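Local coordinates for serine acetyltransferase 1, putative (Entamoeba histolytica, PDB 7BW9), which probably transfers an acetyl group to the hydroxyl of serine in cysteine biosynthesis, and is seen here with cysteine bound, at residues D106-Y111 / S118-I123; M133-V138 / E153-I158; N241-S246 / T257-Q262. One frame throughout, in Å; residues are numbered along the deposited sequence.

Contact 1 (D106-Y111 / S118-I123); sequences DIIAAY and SSLAMI
Ile123 overlaps three residues of the facing helix with its two branches. A chi1 of -64° puts CG1 beside the backbone N and leaves CG2 anti to it; this CG2 lies 3.8 Å from Ala110 CB and 4.0 Å from Ile107 CG2. The other branch ends in CD1, which reaches Tyr111 CB at 3.6 Å, arriving at the edge of the phenol ring and near its plane. Ile123 therefore straddles one turn of helix 96-113, from Ile107 to Tyr111, with Ala110 between. Leu120, one turn before Ile123, sits beside it: its CD2 touches Ile107 CG2 at 3.8 Å and Tyr111 CB at 4.0 Å, while the sister methyl CD1 is turned toward Ile108 CD1. Ile107 and Leu120 meet with their branches at a slant.

Tyr111 has CG anti to the backbone N (chi1 176°), which carries the ring out past Leu120 toward the loop before the second helix; CE1 ends 4.1 Å from Ser118 O, an approach oblique to the ring and no more than a near one. Segments 106-111 and 118-123 thus meet through apolar side chains, and the contact is mostly buried. Internal to 118-123 is the cap of the second helix, in which Met122 N donates to OG of the N-cap residue Ser119, although the place of that oxygen is less sure. Phe46 and Ile130 of the same chain pack on Ile107, and Phe23 on Leu120. Further out, Val309 of the third subunit lies on Ile108 and Pro312 of that subunit on Tyr111.

What packs here is a pair of consecutive helices, 96-113 and 120-126, in the helical part of the chain, and their connection supplies Asp114, Pro115 and Ala116 to a cysteine pocket.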
loop_
_atom_site.group_PDB
_atom_site.type_symbol
_atom_site.label_atom_id
_atom_site.label_comp_id
_atom_site.label_asym_id
_atom_site.label_seq_id
_atom_site.Cartn_x
_atom_site.Cartn_y
_atom_site.Cartn_z
ATOM N N ASP A 106 17.263 -14.337 4.567
ATOM C CA ASP A 106 16.192 -13.807 3.724
ATOM C C ASP A 106 16.767 -13.015 2.548
ATOM O O ASP A 106 16.287 -13.132 1.412
ATOM C CB ASP A 106 15.233 -12.933 4.546
ATOM C CG ASP A 106 14.491 -13.716 5.650
ATOM O OD1 ASP A 106 14.201 -14.937 5.483
ATOM O OD2 ASP A 106 14.190 -13.096 6.699
ATOM N N ILE A 107 17.810 -12.219 2.802
ATOM C CA ILE A 107 18.458 -11.456 1.734
ATOM C C ILE A 107 19.065 -12.389 0.698
ATOM O O ILE A 107 18.943 -12.161 -0.513
ATOM C CB ILE A 107 19.517 -10.512 2.331
ATOM C CG1 ILE A 107 18.836 -9.356 3.066
ATOM C CG2 ILE A 107 20.498 -10.035 1.256
ATOM C CD1 ILE A 107 19.681 -8.821 4.191
ATOM N N ILE A 108 19.746 -13.438 1.154
ATOM C CA ILE A 108 20.284 -14.439 0.234
ATOM C C ILE A 108 19.163 -15.042 -0.601
ATOM O O ILE A 108 19.291 -15.191 -1.821
ATOM C CB ILE A 108 21.045 -15.532 1.005
ATOM C CG1 ILE A 108 22.332 -14.970 1.641
ATOM C CG2 ILE A 108 21.308 -16.741 0.103
ATOM C CD1 ILE A 108 23.154 -14.108 0.725
ATOM N N ALA A 109 18.050 -15.398 0.052
ATOM C CA ALA A 109 16.914 -15.995 -0.651
ATOM C C ALA A 109 16.357 -15.043 -1.692
ATOM O O ALA A 109 15.938 -15.471 -2.776
ATOM C CB ALA A 109 15.810 -16.378 0.340
ATOM N N ALA A 110 16.326 -13.741 -1.368
ATOM C CA ALA A 110 15.856 -12.748 -2.331
ATOM C C ALA A 110 16.783 -12.695 -3.540
ATOM O O ALA A 110 16.323 -12.601 -4.688
ATOM C CB ALA A 110 15.758 -11.363 -1.666
ATOM N N TYR A 111 18.088 -12.740 -3.287
ATOM C CA TYR A 111 19.069 -12.655 -4.397
ATOM C C TYR A 111 18.972 -13.866 -5.330
ATOM O O TYR A 111 19.017 -13.666 -6.522
ATOM C CB TYR A 111 20.497 -12.474 -3.896
ATOM C CG TYR A 111 21.517 -12.474 -5.003
ATOM C CD1 TYR A 111 21.652 -11.394 -5.853
ATOM C CD2 TYR A 111 22.343 -13.563 -5.201
ATOM C CE1 TYR A 111 22.592 -11.387 -6.865
ATOM C CE2 TYR A 111 23.292 -13.574 -6.207
ATOM C CZ TYR A 111 23.413 -12.485 -7.041
ATOM O OH TYR A 111 24.345 -12.517 -8.026
ATOM N N SER A 118 20.095 -7.519 -8.420
ATOM C CA SER A 118 21.450 -7.548 -8.949
ATOM C C SER A 118 22.539 -7.386 -7.883
ATOM O O SER A 118 23.707 -7.651 -8.180
ATOM C CB SER A 118 21.608 -6.464 -10.026
ATOM O OG SER A 118 21.494 -5.177 -9.459
ATOM N N SER A 119 22.196 -6.985 -6.659
ATOM C CA SER A 119 23.197 -6.780 -5.617
ATOM C C SER A 119 22.525 -6.902 -4.261
ATOM O O SER A 119 21.320 -6.691 -4.131
ATOM C CB SER A 119 23.890 -5.413 -5.762
ATOM O OG SER A 119 23.175 -4.374 -5.093
ATOM N N LEU A 120 23.325 -7.227 -3.241
ATOM C CA LEU A 120 22.790 -7.265 -1.883
ATOM C C LEU A 120 22.425 -5.871 -1.396
ATOM O O LEU A 120 21.441 -5.713 -0.661
ATOM C CB LEU A 120 23.779 -7.923 -0.914
ATOM C CG LEU A 120 24.117 -9.403 -1.138
ATOM C CD1 LEU A 120 24.632 -10.031 0.143
ATOM C CD2 LEU A 120 22.927 -10.200 -1.702
ATOM N N ALA A 121 23.188 -4.851 -1.806
ATOM C CA ALA A 121 22.861 -3.476 -1.431
ATOM C C ALA A 121 21.441 -3.115 -1.855
ATOM O O ALA A 121 20.645 -2.618 -1.048
ATOM C CB ALA A 121 23.861 -2.504 -2.059
ATOM N N MET A 122 21.112 -3.362 -3.125
ATOM C CA MET A 122 19.770 -3.085 -3.622
ATOM C C MET A 122 18.728 -3.799 -2.772
ATOM O O MET A 122 17.739 -3.197 -2.340
ATOM C CB MET A 122 19.663 -3.519 -5.084
ATOM C CG MET A 122 18.224 -3.676 -5.587
ATOM S SD MET A 122 18.092 -4.488 -7.201
ATOM C CE MET A 122 19.111 -3.423 -8.201
ATOM N N ILE A 123 18.964 -5.083 -2.494
ATOM C CA ILE A 123 18.024 -5.872 -1.705
ATOM C C ILE A 123 17.894 -5.283 -0.307
ATOM O O ILE A 123 16.786 -5.090 0.208
ATOM C CB ILE A 123 18.471 -7.348 -1.663
ATOM C CG1 ILE A 123 18.433 -7.959 -3.064
ATOM C CG2 ILE A 123 17.609 -8.175 -0.705
ATOM C CD1 ILE A 123 19.247 -9.206 -3.185
#

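Contact 2 (M133-V138 / E153-I158); sequences MMIQRV and ELMENI
Ile135 projects into a triangle made by Leu154, Met155 and Ile158 where two antiparallel helices of a helical hairpin run side by side, their axes 9.6 Å apart and their directions at 175°. Its CG2 methyl, anti to the backbone N, lies 3.6 Å from Leu154 CG and 3.8 Å from Met155 SD. The CG1 branch turns the other way along the hairpin and meets Ile158 CG1 at 3.7 Å.

Leu154 holds CG anti to its backbone N, which sets its branch point over the Ile135 methyl, with CD2 extending to Val138 CG1. Ile158 likewise has CG1 anti to N, leaving CG2 between N and the carbonyl carbon, also close to Ile135. Met155 is bent at both outer torsions (chi2 -41°, chi3 -66°), and its folded chain passes Ile135 in the opposite direction until the thioether lies against Gln136.

The side chain of Gln136 is bent at chi2 as well. Its aliphatic part packs on the methionine, whereas its amide is used elsewhere: NE2 donates to the backbone oxygens of Thr170 and His167, so this buried amide nitrogen ties the hairpin to the start of the beta-helix. Leu38 and Ile41 of helix 36-45 cover Ile135 from outside the pair. On the flank formed by Gln136 and Met155, Met155 SD sits 3.7 Å from Gln136 CA, and Met155 CE lies 3.8 Å from both Gln136 CB and Gln136 CG.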
loop_
_atom_site.group_PDB
_atom_site.type_symbol
_atom_site.label_atom_id
_atom_site.label_comp_id
_atom_site.label_asym_id
_atom_site.label_seq_id
_atom_site.Cartn_x
_atom_site.Cartn_y
_atom_site.Cartn_z
ATOM N N MET A 133 10.275 -8.499 6.874
ATOM C CA MET A 133 10.799 -9.580 7.699
ATOM C C MET A 133 11.721 -9.074 8.803
ATOM O O MET A 133 11.734 -9.651 9.895
ATOM C CB MET A 133 11.508 -10.610 6.820
ATOM C CG MET A 133 10.522 -11.465 5.995
ATOM S SD MET A 133 9.105 -12.076 6.951
ATOM C CE MET A 133 9.987 -13.085 8.160
ATOM N N MET A 134 12.485 -8.001 8.556
ATOM C CA MET A 134 13.159 -7.315 9.658
ATOM C C MET A 134 12.178 -6.993 10.785
ATOM O O MET A 134 12.442 -7.269 11.958
ATOM C CB MET A 134 13.817 -6.025 9.163
ATOM C CG MET A 134 14.867 -6.182 8.075
ATOM S SD MET A 134 15.603 -4.562 7.726
ATOM C CE MET A 134 16.913 -4.983 6.576
ATOM N N ILE A 135 11.028 -6.413 10.443
ATOM C CA ILE A 135 10.037 -6.091 11.464
ATOM C C ILE A 135 9.394 -7.358 12.026
ATOM O O ILE A 135 9.210 -7.483 13.246
ATOM C CB ILE A 135 8.982 -5.133 10.893
ATOM C CG1 ILE A 135 9.663 -3.895 10.323
ATOM C CG2 ILE A 135 7.962 -4.740 11.964
ATOM C CD1 ILE A 135 10.409 -3.044 11.380
ATOM N N GLN A 136 9.032 -8.315 11.153
ATOM C CA GLN A 136 8.253 -9.469 11.610
ATOM C C GLN A 136 9.045 -10.327 12.586
ATOM O O GLN A 136 8.499 -10.795 13.592
ATOM C CB GLN A 136 7.791 -10.325 10.427
ATOM C CG GLN A 136 6.529 -11.197 10.747
ATOM C CD GLN A 136 6.863 -12.509 11.439
ATOM O OE1 GLN A 136 7.975 -13.010 11.307
ATOM N NE2 GLN A 136 5.915 -13.050 12.205
ATOM N N ARG A 137 10.328 -10.558 12.301
ATOM C CA ARG A 137 11.133 -11.378 13.197
ATOM C C ARG A 137 11.326 -10.703 14.554
ATOM O O ARG A 137 11.401 -11.390 15.579
ATOM C CB ARG A 137 12.464 -11.707 12.516
ATOM C CG ARG A 137 12.228 -12.494 11.210
ATOM C CD ARG A 137 13.421 -13.308 10.797
ATOM N NE ARG A 137 13.275 -13.951 9.489
ATOM C CZ ARG A 137 12.628 -15.102 9.280
ATOM N NH1 ARG A 137 12.039 -15.732 10.288
ATOM N NH2 ARG A 137 12.580 -15.625 8.059
ATOM N N VAL A 138 11.365 -9.366 14.590
ATOM C CA VAL A 138 11.352 -8.667 15.870
ATOM C C VAL A 138 10.003 -8.835 16.547
ATOM O O VAL A 138 9.919 -9.264 17.705
ATOM C CB VAL A 138 11.690 -7.177 15.680
ATOM C CG1 VAL A 138 11.298 -6.402 16.918
ATOM C CG2 VAL A 138 13.163 -7.008 15.342
ATOM N N GLU A 153 0.443 -3.647 16.475
ATOM C CA GLU A 153 0.663 -2.263 16.070
ATOM C C GLU A 153 1.944 -2.132 15.250
ATOM O O GLU A 153 1.964 -1.495 14.189
ATOM C CB GLU A 153 0.720 -1.370 17.313
ATOM C CG GLU A 153 0.709 0.125 17.032
ATOM C CD GLU A 153 0.983 0.955 18.290
ATOM O OE1 GLU A 153 0.023 1.242 19.041
ATOM O OE2 GLU A 153 2.161 1.299 18.539
ATOM N N LEU A 154 3.024 -2.746 15.729
ATOM C CA LEU A 154 4.281 -2.739 14.984
ATOM C C LEU A 154 4.105 -3.328 13.588
ATOM O O LEU A 154 4.520 -2.726 12.588
ATOM C CB LEU A 154 5.339 -3.507 15.771
ATOM C CG LEU A 154 6.712 -3.626 15.144
ATOM C CD1 LEU A 154 7.273 -2.229 14.861
ATOM C CD2 LEU A 154 7.614 -4.408 16.122
ATOM N N MET A 155 3.464 -4.498 13.490
ATOM C CA MET A 155 3.237 -5.072 12.168
ATOM C C MET A 155 2.336 -4.190 11.305
ATOM O O MET A 155 2.522 -4.136 10.081
ATOM C CB MET A 155 2.645 -6.477 12.282
ATOM C CG MET A 155 3.642 -7.531 12.771
ATOM S SD MET A 155 5.283 -7.381 12.056
ATOM C CE MET A 155 5.020 -7.760 10.331
ATOM N N GLU A 156 1.354 -3.496 11.904
ATOM C CA GLU A 156 0.506 -2.628 11.084
ATOM C C GLU A 156 1.279 -1.416 10.574
ATOM O O GLU A 156 0.993 -0.919 9.478
ATOM C CB GLU A 156 -0.740 -2.177 11.851
ATOM C CG GLU A 156 -1.785 -3.295 12.069
ATOM C CD GLU A 156 -2.250 -3.978 10.776
ATOM O OE1 GLU A 156 -2.288 -3.314 9.711
ATOM O OE2 GLU A 156 -2.612 -5.178 10.833
ATOM N N ASN A 157 2.271 -0.942 11.334
ATOM C CA ASN A 157 3.132 0.133 10.834
ATOM C C ASN A 157 3.828 -0.276 9.541
ATOM O O ASN A 157 3.842 0.478 8.563
ATOM C CB ASN A 157 4.187 0.520 11.881
ATOM C CG ASN A 157 3.620 1.348 13.015
ATOM O OD1 ASN A 157 2.528 1.902 12.911
ATOM N ND2 ASN A 157 4.375 1.447 14.107
ATOM N N ILE A 158 4.443 -1.464 9.529
ATOM C CA ILE A 158 5.190 -1.890 8.346
ATOM C C ILE A 158 4.218 -2.260 7.216
ATOM O O ILE A 158 4.525 -2.054 6.033
ATOM C CB ILE A 158 6.170 -3.034 8.712
ATOM C CG1 ILE A 158 7.195 -3.273 7.598
ATOM C CG2 ILE A 158 5.447 -4.354 9.028
ATOM C CD1 ILE A 158 7.951 -2.047 7.193
#

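Contact 3 (N241-S246 / T257-Q262); sequences NITIGS and TQNIDQ
Ile244 and Ile260 lie side by side and point the same way, with Ile244 CD1 3.7 Å from both CB and CG1 of Ile260. Both place CG1 anti to the carbonyl carbon, yet their second torsions differ: Ile260 is extended, while Ile244 is folded (chi2 -48°), and this fold swings its terminal methyl across to its neighbour. Ile242, two residues earlier, also leans on 257-262 but meets backbone there, CG2 near Thr257 O at 3.5 Å and CD1 near Gln258 O.

Asn259 shares the first torsion of the two isoleucines and differs in its use: OD1 turns back to the backbone of 241-246 and accepts from Thr243 N at 2.8 Å, with an N-H...O angle of 158° and the donor above the carbonyl plane. The same oxygen is close to Ile242 CA. This side-chain bond comes just before the bridge of Ile244 with Ile260, in place of a backbone acceptor. The bridge is made of two bonds, Ile260 N to Thr243 O at 2.9 Å and Gly245 N to Ile260 O at 2.8 Å, and it joins neighbouring coils of the left-handed parallel beta-helix of the hexapeptide-repeat transferases. The two segments run in nearly the same direction, 24° apart, and on the other side of 241-246 backbone hydrogen bonds link Ile242 and Ile244 to Thr225 in the preceding coil.

Beyond the bridge the backbones come closest, with Gly245 CA 4.1 Å from Gln262 CA and 4.0 Å from Gln262 N. Gln262 sends its amide away from 241-246, but its CA makes a bent, weak CA-H...O contact with Ser246 O at 3.3 Å. His271 of the third subunit packs on Thr257 and Gln258, and Gln274 of that subunit on Ile260.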
loop_
_atom_site.group_PDB
_atom_site.type_symbol
_atom_site.label_atom_id
_atom_site.label_comp_id
_atom_site.label_asym_id
_atom_site.label_seq_id
_atom_site.Cartn_x
_atom_site.Cartn_y
_atom_site.Cartn_z
ATOM N N ASN A 241 -7.357 -24.034 7.877
ATOM C CA ASN A 241 -6.390 -24.891 8.569
ATOM C C ASN A 241 -6.078 -26.117 7.712
ATOM O O ASN A 241 -6.515 -27.244 7.965
ATOM C CB ASN A 241 -6.905 -25.302 9.933
ATOM C CG ASN A 241 -5.972 -26.290 10.635
ATOM O OD1 ASN A 241 -4.766 -26.376 10.340
ATOM N ND2 ASN A 241 -6.526 -27.038 11.560
ATOM N N ILE A 242 -5.297 -25.871 6.673
ATOM C CA ILE A 242 -4.875 -26.903 5.751
ATOM C C ILE A 242 -3.361 -26.902 5.739
ATOM O O ILE A 242 -2.714 -25.954 6.193
ATOM C CB ILE A 242 -5.437 -26.674 4.340
ATOM C CG1 ILE A 242 -4.924 -25.348 3.773
ATOM C CG2 ILE A 242 -6.968 -26.716 4.370
ATOM C CD1 ILE A 242 -5.599 -24.919 2.482
ATOM N N THR A 243 -2.797 -27.974 5.205
ATOM C CA THR A 243 -1.358 -28.155 5.132
ATOM C C THR A 243 -0.952 -28.269 3.674
ATOM O O THR A 243 -1.605 -28.975 2.897
ATOM C CB THR A 243 -0.917 -29.398 5.914
ATOM O OG1 THR A 243 -1.136 -29.179 7.309
ATOM C CG2 THR A 243 0.553 -29.672 5.696
ATOM N N ILE A 244 0.100 -27.551 3.303
ATOM C CA ILE A 244 0.701 -27.626 1.976
ATOM C C ILE A 244 2.063 -28.275 2.146
ATOM O O ILE A 244 2.938 -27.722 2.824
ATOM C CB ILE A 244 0.842 -26.238 1.324
ATOM C CG1 ILE A 244 -0.516 -25.527 1.227
ATOM C CG2 ILE A 244 1.537 -26.340 -0.038
ATOM C CD1 ILE A 244 -1.604 -26.369 0.660
ATOM N N GLY A 245 2.251 -29.430 1.526
ATOM C CA GLY A 245 3.499 -30.145 1.681
ATOM C C GLY A 245 4.683 -29.379 1.117
ATOM O O GLY A 245 4.554 -28.344 0.460
ATOM N N SER A 246 5.868 -29.921 1.382
ATOM C CA SER A 246 7.101 -29.376 0.836
ATOM C C SER A 246 7.174 -29.582 -0.672
ATOM O O SER A 246 6.570 -30.505 -1.227
ATOM C CB SER A 246 8.305 -30.043 1.489
ATOM O OG SER A 246 8.233 -29.946 2.897
ATOM N N THR A 257 -8.310 -24.756 -0.777
ATOM C CA THR A 257 -9.060 -24.920 0.462
ATOM C C THR A 257 -8.909 -26.325 1.034
ATOM O O THR A 257 -9.599 -26.663 2.000
ATOM C CB THR A 257 -10.552 -24.616 0.247
ATOM O OG1 THR A 257 -11.014 -25.316 -0.914
ATOM C CG2 THR A 257 -10.798 -23.115 0.071
ATOM N N GLN A 258 -8.030 -27.141 0.464
ATOM C CA GLN A 258 -7.778 -28.502 0.910
ATOM C C GLN A 258 -6.281 -28.720 1.073
ATOM O O GLN A 258 -5.466 -28.020 0.466
ATOM C CB GLN A 258 -8.322 -29.524 -0.099
ATOM C CG GLN A 258 -9.759 -29.276 -0.495
ATOM C CD GLN A 258 -10.196 -30.165 -1.631
ATOM O OE1 GLN A 258 -9.668 -30.081 -2.743
ATOM N NE2 GLN A 258 -11.161 -31.032 -1.358
ATOM N N ASN A 259 -5.932 -29.712 1.893
ATOM C CA ASN A 259 -4.551 -30.151 2.018
ATOM C C ASN A 259 -3.977 -30.477 0.649
ATOM O O ASN A 259 -4.692 -30.872 -0.270
ATOM C CB ASN A 259 -4.440 -31.391 2.907
ATOM C CG ASN A 259 -4.785 -31.119 4.353
ATOM O OD1 ASN A 259 -4.724 -29.981 4.820
ATOM N ND2 ASN A 259 -5.122 -32.181 5.086
ATOM N N ILE A 260 -2.667 -30.309 0.518
ATOM C CA ILE A 260 -1.946 -30.630 -0.706
ATOM C C ILE A 260 -0.696 -31.405 -0.309
ATOM O O ILE A 260 0.123 -30.908 0.473
ATOM C CB ILE A 260 -1.590 -29.366 -1.506
ATOM C CG1 ILE A 260 -2.871 -28.666 -1.963
ATOM C CG2 ILE A 260 -0.734 -29.696 -2.702
ATOM C CD1 ILE A 260 -2.613 -27.466 -2.804
ATOM N N ASP A 261 -0.569 -32.627 -0.819
ATOM C CA ASP A 261 0.584 -33.470 -0.546
ATOM C C ASP A 261 1.848 -32.855 -1.148
ATOM O O ASP A 261 1.794 -31.975 -2.006
ATOM C CB ASP A 261 0.374 -34.874 -1.126
ATOM C CG ASP A 261 -0.904 -35.525 -0.640
ATOM O OD1 ASP A 261 -1.427 -35.103 0.417
ATOM O OD2 ASP A 261 -1.381 -36.469 -1.314
ATOM N N GLN A 262 2.994 -33.367 -0.715
ATOM C CA GLN A 262 4.274 -32.883 -1.210
ATOM C C GLN A 262 4.437 -33.158 -2.705
ATOM O O GLN A 262 3.715 -33.959 -3.303
ATOM C CB GLN A 262 5.417 -33.539 -0.441
ATOM C CG GLN A 262 5.496 -35.042 -0.639
ATOM C CD GLN A 262 6.491 -35.691 0.301
ATOM O OE1 GLN A 262 6.300 -35.697 1.514
ATOM N NE2 GLN A 262 7.567 -36.237 -0.258
#

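In the fold
Contacts 1 and 2 belong to the helical part of the chain and are buried, whereas contact 3 lies in the beta-helix, is only partly buried and has its centre farthest from that of the chain. The first two rest on apolar side chains between helices; contact 3 adds backbone hydrogen bonds between coils, with a side-chain amide taking part. Helices 120-126 and 128-144 follow each other, and the salt bridge between Asp106 OD2 and Arg137 NE, 3.1 Å long, joins contact 1 directly to contact 2. Contact 3 stays about 16 Å from either at the nearest atoms. All three touch the third subunit.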